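NEQ263 (Nanoarchaeum equitans Kin4-M, PDB 5BN3) probably binds ATP as the B-type subunit of the NeqA-NeqB catalytic core complex, an archaeal ATP synthase. Local coordinates at residues 287-290 against 291-294; 280-283 against 284-287. One frame throughout, in Å; residues are numbered along the deposited sequence.

Overall arrangement
Strand 273-281 of the nucleotide-binding domain runs into contact 2. There residues 280-283 turn back on residues 284-287, and the chain leaves the sheet through a tight turn. The chain then passes through Ile-287, which both contacts share, into contact 1. Here the loop 287-290 closes onto the first turn of helix 290-296. The two contacts follow in series; neither encloses the other. They still fold against each other, with centres about 7 Å apart. His-289 CD2 packs on Pro-283 CG at 3.5 Å, and Pro-292 reaches back to Leu-280 and Met-282. Together they tie the end of the strand to the start of the next helix.

Contact 1. Residues 287-290 against 291-294; sequences ITHV and VPDL
His-289 and Val-291 make the polar side-chain contact. Val-291 N donates to His-289 ND1 at 3.2 Å, a nearly straight bond (167°) whose donor is tilted 27° from the ring plane. The torsion of His-289 swings the ring back beside its own carbonyl carbon (chi1 -177°), where ND1 meets this amide. Two backbone bonds follow with helical spacing: Asp-293 N to His-289 O at 2.9 Å, and Leu-294 N to Val-290 O, also at 2.9 Å. One water donates to both Ile-287 O and Asp-293 OD1, joining the loop to the helix. Asp-293 OD1 also accepts a weak bond from Gly-383 of a neighbouring alpha chain.

The apolar contacts flank these bonds. Pro-292 CD sits at the edge of the imidazole, 3.7 Å from His-289 ND1. Val-291 CG2 lies alongside, 3.9 Å from His-289 CE1. Val-290 CG2 meets Leu-294 CD1 at 3.7 Å, one turn on, and both side chains pack on Leu-255 of helix 255-263. With an alanine at His-289, the amide of Val-291 would probably lose its side-chain acceptor and Pro-292 its ring neighbour. This histidine N-cap, with proline in the first turn, begins helix 290-296 of the nucleotide-binding domain.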
loop_
_atom_site.group_PDB
_atom_site.type_symbol
_atom_site.label_atom_id
_atom_site.label_comp_id
_atom_site.label_asym_id
_atom_site.label_seq_id
_atom_site.Cartn_x
_atom_site.Cartn_y
_atom_site.Cartn_z
ATOM N N ILE B 287 5.998 10.955 -11.305
ATOM C CA ILE B 287 6.827 10.380 -12.360
ATOM C C ILE B 287 7.104 8.899 -12.114
ATOM O O ILE B 287 7.557 8.183 -13.009
ATOM C CB ILE B 287 8.164 11.149 -12.513
ATOM C CG1 ILE B 287 8.768 10.920 -13.900
ATOM C CG2 ILE B 287 9.146 10.753 -11.422
ATOM C CD1 ILE B 287 9.874 11.895 -14.255
ATOM N N THR B 288 6.823 8.442 -10.895
ATOM C CA THR B 288 7.025 7.039 -10.544
ATOM C C THR B 288 5.784 6.193 -10.815
ATOM O O THR B 288 5.780 4.991 -10.548
ATOM C CB THR B 288 7.436 6.866 -9.069
ATOM O OG1 THR B 288 6.337 7.212 -8.220
ATOM C CG2 THR B 288 8.630 7.746 -8.744
ATOM N N HIS B 289 4.731 6.822 -11.327
ATOM C CA HIS B 289 3.551 6.084 -11.759
ATOM C C HIS B 289 3.965 5.156 -12.896
ATOM O O HIS B 289 4.846 5.496 -13.682
ATOM C CB HIS B 289 2.453 7.039 -12.221
ATOM C CG HIS B 289 1.176 6.358 -12.605
ATOM N ND1 HIS B 289 0.966 5.819 -13.854
ATOM C CD2 HIS B 289 0.036 6.138 -11.903
ATOM C CE1 HIS B 289 -0.246 5.292 -13.908
ATOM N NE2 HIS B 289 -0.829 5.475 -12.737
ATOM N N VAL B 290 3.333 3.989 -12.979
ATOM C CA VAL B 290 3.763 2.952 -13.917
ATOM C C VAL B 290 3.883 3.418 -15.376
ATOM O O VAL B 290 4.803 3.002 -16.080
ATOM C CB VAL B 290 2.872 1.690 -13.811
ATOM C CG1 VAL B 290 1.439 2.032 -14.119
ATOM C CG2 VAL B 290 3.363 0.602 -14.746
ATOM N N VAL B 291 2.983 4.287 -15.830
ATOM C CA VAL B 291 3.041 4.739 -17.224
ATOM C C VAL B 291 4.259 5.628 -17.548
ATOM O O VAL B 291 5.014 5.318 -18.468
ATOM C CB VAL B 291 1.717 5.388 -17.696
ATOM C CG1 VAL B 291 1.855 5.919 -19.112
ATOM C CG2 VAL B 291 0.581 4.381 -17.616
ATOM N N PRO B 292 4.463 6.730 -16.798
ATOM C CA PRO B 292 5.693 7.476 -17.099
ATOM C C PRO B 292 6.967 6.707 -16.756
ATOM O O PRO B 292 7.987 6.915 -17.414
ATOM C CB PRO B 292 5.578 8.730 -16.219
ATOM C CG PRO B 292 4.608 8.366 -15.145
ATOM C CD PRO B 292 3.634 7.422 -15.793
ATOM N N ASP B 293 6.920 5.847 -15.741
ATOM C CA ASP B 293 8.101 5.085 -15.350
ATOM C C ASP B 293 8.539 4.101 -16.434
ATOM O O ASP B 293 9.719 4.047 -16.789
ATOM C CB ASP B 293 7.864 4.346 -14.030
ATOM C CG ASP B 293 9.083 3.578 -13.570
ATOM O OD1 ASP B 293 10.103 4.224 -13.239
ATOM O OD2 ASP B 293 9.031 2.329 -13.531
ATOM N N LEU B 294 7.594 3.328 -16.961
ATOM C CA LEU B 294 7.907 2.386 -18.038
ATOM C C LEU B 294 8.321 3.121 -19.310
ATOM O O LEU B 294 9.230 2.685 -20.019
ATOM C CB LEU B 294 6.723 1.455 -18.320
ATOM C CG LEU B 294 6.350 0.446 -17.230
ATOM C CD1 LEU B 294 5.288 -0.525 -17.726
ATOM C CD2 LEU B 294 7.574 -0.309 -16.740
HETATM O O HOH W 1 9.830 6.603 -12.430
#

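Contact 2. Residues 280-283 against 284-287; sequences LTMP and GNDI
Met-282 lays its thioether alongside Ile-287, the two side chains pointing the same way. Its sulfur does the touching: SD is 3.8 Å from Ile-287 CG1 and equally 3.8 Å from Ile-287 CA. The Met-282 chain runs extended to SD and then bends (chi3 -77°). This bend turns the methyl toward the amide end of Asn-285, and CE comes to 3.7 Å from Asn-285 OD1. Nearer the backbone, Met-282 CB passes Asp-286 O at 3.9 Å. Met-282 thus reaches across the loop from its own backbone to Ile-287, and its side chain also packs on Phe-133 of strand 131-134 and on Pro-292 of the following helix.

The backbone closes a turn here. Asn-285 N donates to Met-282 O at 2.8 Å. The bond is bent (135° at the hydrogen), and the donor stands above the carbonyl plane. Residues 282-285 therefore form a beta turn, with Pro-283 and Gly-284 at its two central positions. It carries the chain away from the end of strand 273-281, an inner strand of the parallel core of the P-loop NTPase fold, flanked by strands 131-134 and 220-226. Asn-285, the last residue of the turn, has a left-handed backbone, which helps to redirect the chain toward Asp-286.

The Pro-283 ring turns outward from this bond, to rest on His-289 and on Gln-392 of an alpha chain other than the one that meets Asp-293. Asp-286 leads its carboxylate away from residues 280-283, and its OD1 is hydrogen-bonded to Thr-288 OG1 just beyond the turn.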
loop_
_atom_site.group_PDB
_atom_site.type_symbol
_atom_site.label_atom_id
_atom_site.label_comp_id
_atom_site.label_asym_id
_atom_site.label_seq_id
_atom_site.Cartn_x
_atom_site.Cartn_y
_atom_site.Cartn_z
ATOM N N LEU B 280 2.568 12.137 -22.581
ATOM C CA LEU B 280 1.724 11.561 -21.539
ATOM C C LEU B 280 1.515 12.484 -20.348
ATOM O O LEU B 280 2.359 13.329 -20.036
ATOM C CB LEU B 280 2.258 10.195 -21.083
ATOM C CG LEU B 280 3.665 10.076 -20.495
ATOM C CD1 LEU B 280 3.664 10.318 -18.995
ATOM C CD2 LEU B 280 4.246 8.704 -20.800
ATOM N N THR B 281 0.369 12.318 -19.699
ATOM C CA THR B 281 0.085 13.003 -18.451
ATOM C C THR B 281 0.529 12.091 -17.319
ATOM O O THR B 281 0.150 10.917 -17.283
ATOM C CB THR B 281 -1.421 13.292 -18.310
ATOM O OG1 THR B 281 -1.850 14.145 -19.380
ATOM C CG2 THR B 281 -1.714 13.967 -16.983
ATOM N N MET B 282 1.355 12.609 -16.414
ATOM C CA MET B 282 1.734 11.862 -15.218
ATOM C C MET B 282 0.602 12.009 -14.213
ATOM O O MET B 282 0.448 13.081 -13.628
ATOM C CB MET B 282 3.027 12.423 -14.617
ATOM C CG MET B 282 4.226 12.410 -15.553
ATOM S SD MET B 282 5.740 13.033 -14.781
ATOM C CE MET B 282 5.445 14.806 -14.812
ATOM N N PRO B 283 -0.190 10.937 -14.010
ATOM C CA PRO B 283 -1.435 10.963 -13.227
ATOM C C PRO B 283 -1.440 11.944 -12.042
ATOM O O PRO B 283 -1.870 13.079 -12.239
ATOM C CB PRO B 283 -1.585 9.508 -12.781
ATOM C CG PRO B 283 -1.047 8.743 -13.969
ATOM C CD PRO B 283 0.132 9.570 -14.468
ATOM N N GLY B 284 -0.949 11.556 -10.870
ATOM C CA GLY B 284 -0.923 12.475 -9.726
ATOM C C GLY B 284 0.301 13.388 -9.729
ATOM O O GLY B 284 0.838 13.695 -8.664
ATOM N N ASN B 285 0.734 13.819 -10.913
ATOM C CA ASN B 285 2.033 14.479 -11.071
ATOM C C ASN B 285 3.133 13.629 -10.430
ATOM O O ASN B 285 4.042 14.141 -9.771
ATOM C CB ASN B 285 2.015 15.904 -10.499
ATOM C CG ASN B 285 3.237 16.712 -10.902
ATOM O OD1 ASN B 285 3.923 16.380 -11.870
ATOM N ND2 ASN B 285 3.517 17.772 -10.156
ATOM N N ASP B 286 3.032 12.320 -10.636
ATOM C CA ASP B 286 3.956 11.356 -10.054
ATOM C C ASP B 286 4.712 10.641 -11.169
ATOM O O ASP B 286 4.144 9.819 -11.893
ATOM C CB ASP B 286 3.180 10.350 -9.196
ATOM C CG ASP B 286 4.086 9.459 -8.367
ATOM O OD1 ASP B 286 5.316 9.460 -8.591
ATOM O OD2 ASP B 286 3.562 8.740 -7.490
ATOM N N ILE B 287 5.998 10.955 -11.305
ATOM C CA ILE B 287 6.827 10.380 -12.360
ATOM C C ILE B 287 7.104 8.899 -12.114
ATOM O O ILE B 287 7.557 8.183 -13.009
ATOM C CB ILE B 287 8.164 11.149 -12.513
ATOM C CG1 ILE B 287 8.768 10.920 -13.900
ATOM C CG2 ILE B 287 9.146 10.753 -11.422
ATOM C CD1 ILE B 287 9.874 11.895 -14.255
#